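Local coordinates for protein N-acetyltransferase (Escherichia coli, PDB 6GTQ) that probably transfers an acetyl group from acetyl-coenzyme A to an acceptor substrate, as other members of the GNAT acetyltransferase family do, at residues L38-Q41 / H42-I46; S124-A128 / V129-G133. The protein carries 1 engineered substitution. All coordinates share one frame; numbering follows the deposited sequence.

Interaction 1: L38-Q41 / H42-I46; sequences LVRQ and HRNKI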
loop_
_atom_site.group_PDB
_atom_site.type_symbol
_atom_site.label_atom_id
_atom_site.label_comp_id
_atom_site.label_asym_id
_atom_site.label_seq_id
_atom_site.Cartn_x
_atom_site.Cartn_y
_atom_site.Cartn_z
ATOM N N LEU A 38 6.778 10.825 9.304
ATOM C CA LEU A 38 5.592 9.959 9.350
ATOM C C LEU A 38 4.556 10.343 10.414
ATOM O O LEU A 38 3.379 10.500 10.072
ATOM C CB LEU A 38 5.979 8.466 9.490
ATOM C CG LEU A 38 4.810 7.469 9.553
ATOM C CD1 LEU A 38 5.056 6.277 8.686
ATOM C CD2 LEU A 38 4.544 7.019 10.967
ATOM N N VAL A 39 4.975 10.440 11.690
ATOM C CA VAL A 39 4.093 10.753 12.817
ATOM C C VAL A 39 3.427 12.139 12.644
ATOM O O VAL A 39 2.210 12.239 12.819
ATOM C CB VAL A 39 4.805 10.574 14.191
ATOM C CG1 VAL A 39 3.897 10.965 15.346
ATOM C CG2 VAL A 39 5.296 9.139 14.377
ATOM N N ARG A 40 4.194 13.185 12.265
ATOM C CA ARG A 40 3.595 14.512 12.110
ATOM C C ARG A 40 2.665 14.592 10.904
ATOM O O ARG A 40 1.612 15.202 11.023
ATOM C CB ARG A 40 4.630 15.655 12.137
ATOM C CG ARG A 40 5.500 15.835 10.902
ATOM C CD ARG A 40 6.381 17.065 11.024
ATOM N NE ARG A 40 5.619 18.257 11.404
ATOM C CZ ARG A 40 5.920 19.496 11.035
ATOM N NH1 ARG A 40 5.166 20.513 11.430
ATOM N NH2 ARG A 40 6.971 19.728 10.259
ATOM N N GLN A 41 2.997 13.916 9.786
ATOM C CA GLN A 41 2.143 13.901 8.593
ATOM C C GLN A 41 0.836 13.147 8.809
ATOM O O GLN A 41 -0.190 13.566 8.281
ATOM C CB GLN A 41 2.899 13.401 7.368
ATOM C CG GLN A 41 3.838 14.485 6.850
ATOM C CD GLN A 41 4.543 14.160 5.576
ATOM O OE1 GLN A 41 4.140 13.290 4.791
ATOM N NE2 GLN A 41 5.613 14.884 5.337
ATOM N N HIS A 42 0.856 12.086 9.631
ATOM C CA HIS A 42 -0.341 11.334 9.994
ATOM C C HIS A 42 -1.207 12.219 10.893
ATOM O O HIS A 42 -2.357 12.498 10.558
ATOM C CB HIS A 42 0.029 10.018 10.694
ATOM C CG HIS A 42 -1.149 9.223 11.184
ATOM N ND1 HIS A 42 -1.710 8.223 10.417
ATOM C CD2 HIS A 42 -1.813 9.294 12.360
ATOM C CE1 HIS A 42 -2.703 7.729 11.138
ATOM N NE2 HIS A 42 -2.810 8.350 12.311
ATOM N N ARG A 43 -0.634 12.713 12.004
ATOM C CA ARG A 43 -1.353 13.578 12.941
ATOM C C ARG A 43 -1.848 14.889 12.325
ATOM O O ARG A 43 -2.869 15.406 12.782
ATOM C CB ARG A 43 -0.520 13.841 14.185
ATOM C CG ARG A 43 -0.327 12.622 15.079
ATOM C CD ARG A 43 0.887 12.901 15.909
ATOM N NE ARG A 43 1.046 12.028 17.068
ATOM C CZ ARG A 43 1.679 12.402 18.176
ATOM N NH1 ARG A 43 2.169 13.633 18.286
ATOM N NH2 ARG A 43 1.802 11.561 19.192
ATOM N N ASN A 44 -1.153 15.421 11.288
ATOM C CA ASN A 44 -1.565 16.655 10.593
ATOM C C ASN A 44 -2.484 16.369 9.416
ATOM O O ASN A 44 -2.887 17.290 8.704
ATOM C CB ASN A 44 -0.395 17.548 10.203
ATOM C CG ASN A 44 0.147 18.321 11.374
ATOM O OD1 ASN A 44 -0.479 19.265 11.867
ATOM N ND2 ASN A 44 1.319 17.932 11.854
ATOM N N LYS A 45 -2.866 15.106 9.255
ATOM C CA LYS A 45 -3.789 14.614 8.241
ATOM C C LYS A 45 -3.341 14.607 6.804
ATOM O O LYS A 45 -4.155 14.572 5.937
ATOM C CB LYS A 45 -5.101 15.363 8.297
ATOM C CG LYS A 45 -5.882 15.188 9.561
ATOM C CD LYS A 45 -5.891 13.769 10.021
ATOM C CE LYS A 45 -7.096 13.491 10.893
ATOM N NZ LYS A 45 -6.877 13.791 12.319
ATOM N N ILE A 46 -2.054 14.635 6.553
ATOM C CA ILE A 46 -1.503 14.632 5.180
ATOM C C ILE A 46 -1.630 13.227 4.575
ATOM O O ILE A 46 -1.888 13.079 3.380
ATOM C CB ILE A 46 -0.051 15.222 5.148
ATOM C CG1 ILE A 46 -0.072 16.756 5.147
ATOM C CG2 ILE A 46 0.766 14.728 3.940
ATOM C CD1 ILE A 46 -0.441 17.454 6.418
#
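R40 and N44 meet where the helix 38-43 runs out, and the backbone carbonyl of R40 is gripped twice by the same asparagine. N44 N donates to R40 O at 2.8 Å, and the side-chain amide follows from the opposite face of the carbonyl plane, N44 ND2 lying 2.9 Å from R40 O. This second donor stands 42° out of that plane and is not on a lone pair. With N44 CG beside its own backbone N (chi1 -77°), the amide folds back over the last turn. Outside the two segments, a phosphate ion, probably from the crystallisation liquor, forms a salt bridge with R40 NH1 and lies close to N44 ND2.

The other backbone bonds mark the change from helix to loop. H42 N to L38 O and R43 N to V39 O keep the helical i to i+4 spacing. I46 N then reaches back five residues to Q41 O at 2.8 Å, nearly in line with the carbonyl, while K45 N bonds to H42 O.

Other side chains meet by van der Waals contact. V39 and R43 point the same way, and V39 CG1 sits over one face of the guanidinium, offset toward its rim, 3.5 Å from R43 NE. Farther on, I46 CG2 meets the amide oxygen, Q41 OE1, at 3.8 Å where the two side chains cross. H42 turns instead toward the strand 48-53, its ND1 hydrogen-bonded to A49 N, and L38 packs on F33 of the helix 28-36.

Positive phi at K45 (70°), with two bonds back into the final turn, defines a Schellman motif, here leading from the helix into the strand 48-53.

Interaction 2: S124-A128 / V129-G133; sequences SASLA and VGIHG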
loop_
_atom_site.group_PDB
_atom_site.type_symbol
_atom_site.label_atom_id
_atom_site.label_comp_id
_atom_site.label_asym_id
_atom_site.label_seq_id
_atom_site.Cartn_x
_atom_site.Cartn_y
_atom_site.Cartn_z
ATOM N N SER A 124 -12.851 -1.788 2.342
ATOM C CA SER A 124 -13.806 -1.318 3.356
ATOM C C SER A 124 -14.259 0.099 3.045
ATOM O O SER A 124 -15.442 0.405 3.185
ATOM C CB SER A 124 -13.172 -1.340 4.745
ATOM O OG SER A 124 -13.065 -2.649 5.276
ATOM N N ALA A 125 -13.310 0.966 2.624
ATOM C CA ALA A 125 -13.584 2.361 2.275
ATOM C C ALA A 125 -14.385 2.493 0.977
ATOM O O ALA A 125 -15.206 3.398 0.879
ATOM C CB ALA A 125 -12.291 3.173 2.235
ATOM N N SER A 126 -14.185 1.575 0.010
ATOM C CA SER A 126 -14.953 1.508 -1.243
ATOM C C SER A 126 -16.376 1.114 -0.940
ATOM O O SER A 126 -17.279 1.659 -1.543
ATOM C CB SER A 126 -14.378 0.459 -2.183
ATOM O OG SER A 126 -13.086 0.857 -2.596
ATOM N N LEU A 127 -16.580 0.165 -0.003
ATOM C CA LEU A 127 -17.896 -0.321 0.414
ATOM C C LEU A 127 -18.673 0.770 1.102
ATOM O O LEU A 127 -19.898 0.723 1.129
ATOM C CB LEU A 127 -17.751 -1.520 1.367
ATOM C CG LEU A 127 -17.191 -2.820 0.768
ATOM C CD1 LEU A 127 -16.897 -3.825 1.855
ATOM C CD2 LEU A 127 -18.115 -3.406 -0.292
ATOM N N ALA A 128 -17.960 1.750 1.660
ATOM C CA ALA A 128 -18.554 2.858 2.387
ATOM C C ALA A 128 -18.865 4.072 1.505
ATOM O O ALA A 128 -20.007 4.530 1.487
ATOM C CB ALA A 128 -17.666 3.248 3.560
ATOM N N VAL A 129 -17.855 4.597 0.782
ATOM C CA VAL A 129 -18.027 5.818 -0.014
ATOM C C VAL A 129 -17.852 5.639 -1.549
ATOM O O VAL A 129 -18.227 6.548 -2.278
ATOM C CB VAL A 129 -17.134 6.965 0.518
ATOM C CG1 VAL A 129 -17.457 7.281 1.984
ATOM C CG2 VAL A 129 -15.641 6.660 0.327
ATOM N N GLY A 130 -17.288 4.522 -2.009
ATOM C CA GLY A 130 -17.093 4.266 -3.437
ATOM C C GLY A 130 -15.751 4.719 -3.980
ATOM O O GLY A 130 -15.582 5.895 -4.305
ATOM N N ILE A 131 -14.780 3.784 -4.046
ATOM C CA ILE A 131 -13.389 3.975 -4.500
ATOM C C ILE A 131 -13.107 2.840 -5.503
ATOM O O ILE A 131 -13.329 1.680 -5.173
ATOM C CB ILE A 131 -12.402 3.998 -3.282
ATOM C CG1 ILE A 131 -12.617 5.259 -2.409
ATOM C CG2 ILE A 131 -10.944 3.858 -3.723
ATOM C CD1 ILE A 131 -12.172 5.123 -0.979
ATOM N N HIS A 132 -12.700 3.182 -6.719
ATOM C CA HIS A 132 -12.511 2.181 -7.773
ATOM C C HIS A 132 -11.183 1.448 -7.883
ATOM O O HIS A 132 -11.052 0.527 -8.680
ATOM C CB HIS A 132 -12.919 2.772 -9.119
ATOM C CG HIS A 132 -14.290 3.362 -9.107
ATOM N ND1 HIS A 132 -14.548 4.659 -9.486
ATOM C CD2 HIS A 132 -15.477 2.837 -8.726
ATOM C CE1 HIS A 132 -15.838 4.904 -9.355
ATOM N NE2 HIS A 132 -16.424 3.816 -8.894
ATOM N N GLY A 133 -10.198 1.848 -7.098
ATOM C CA GLY A 133 -8.914 1.174 -7.146
ATOM C C GLY A 133 -7.845 1.695 -6.224
ATOM O O GLY A 133 -8.035 2.681 -5.506
#
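V129 N bonds to A125 O at 2.9 Å with an almost straight N-H...O angle of 175°, a bond of the usual i to i+4 spacing near the C-terminal end of the helix 110-129. The next bond, G130 N to S126 O, is weak, its angle at the hydrogen down to 126°, and G130 CA makes a CA-H...O contact with S126 O at 3.2 Å. At G130 phi becomes positive (92°) and the chain leaves the helix; a side chain at these backbone angles would be pressed against the carbonyl oxygen of V129, which accounts for glycine here.

Beyond the glycine the chain doubles back alongside the helix end. S126 OG comes within 2.7 Å of I131 O and also hydrogen-bonds to V122 O, one turn earlier; which carbonyl receives its single proton is not settled. I131 O accepts from T167 OG1 as well. The I131 side chain heads back to the helix, its CB 3.3 Å from S126 OG and its CD1 3.8 Å from A125 CB. V129 CG2 lies against A125 O at 3.3 Å.

The arrangement is a helix C-cap with a positive-phi glycine as first non-helical residue, in the beta-alpha-beta crossover of the GNAT fold linking parallel neighbouring strands 90-101 and 133-137.

Both contacts close the C-terminal end of a helix and pass the chain on to a strand of the same mixed sheet: interaction 1 to the strand 48-53, interaction 2 to the strand 133-137. Each has a positive-phi residue at the exit, K45 in one and G130 in the other, but only 38-46 meets the Schellman definition. They follow one another in sequence and do not touch: their centres are 22 Å apart and their nearest atoms about 14 Å. Acetate ions, probably from the crystallisation liquor, lie about 6 Å from the I46 side chain and about 4 Å from that of A125 (nearest atoms); neither by itself identifies an active site.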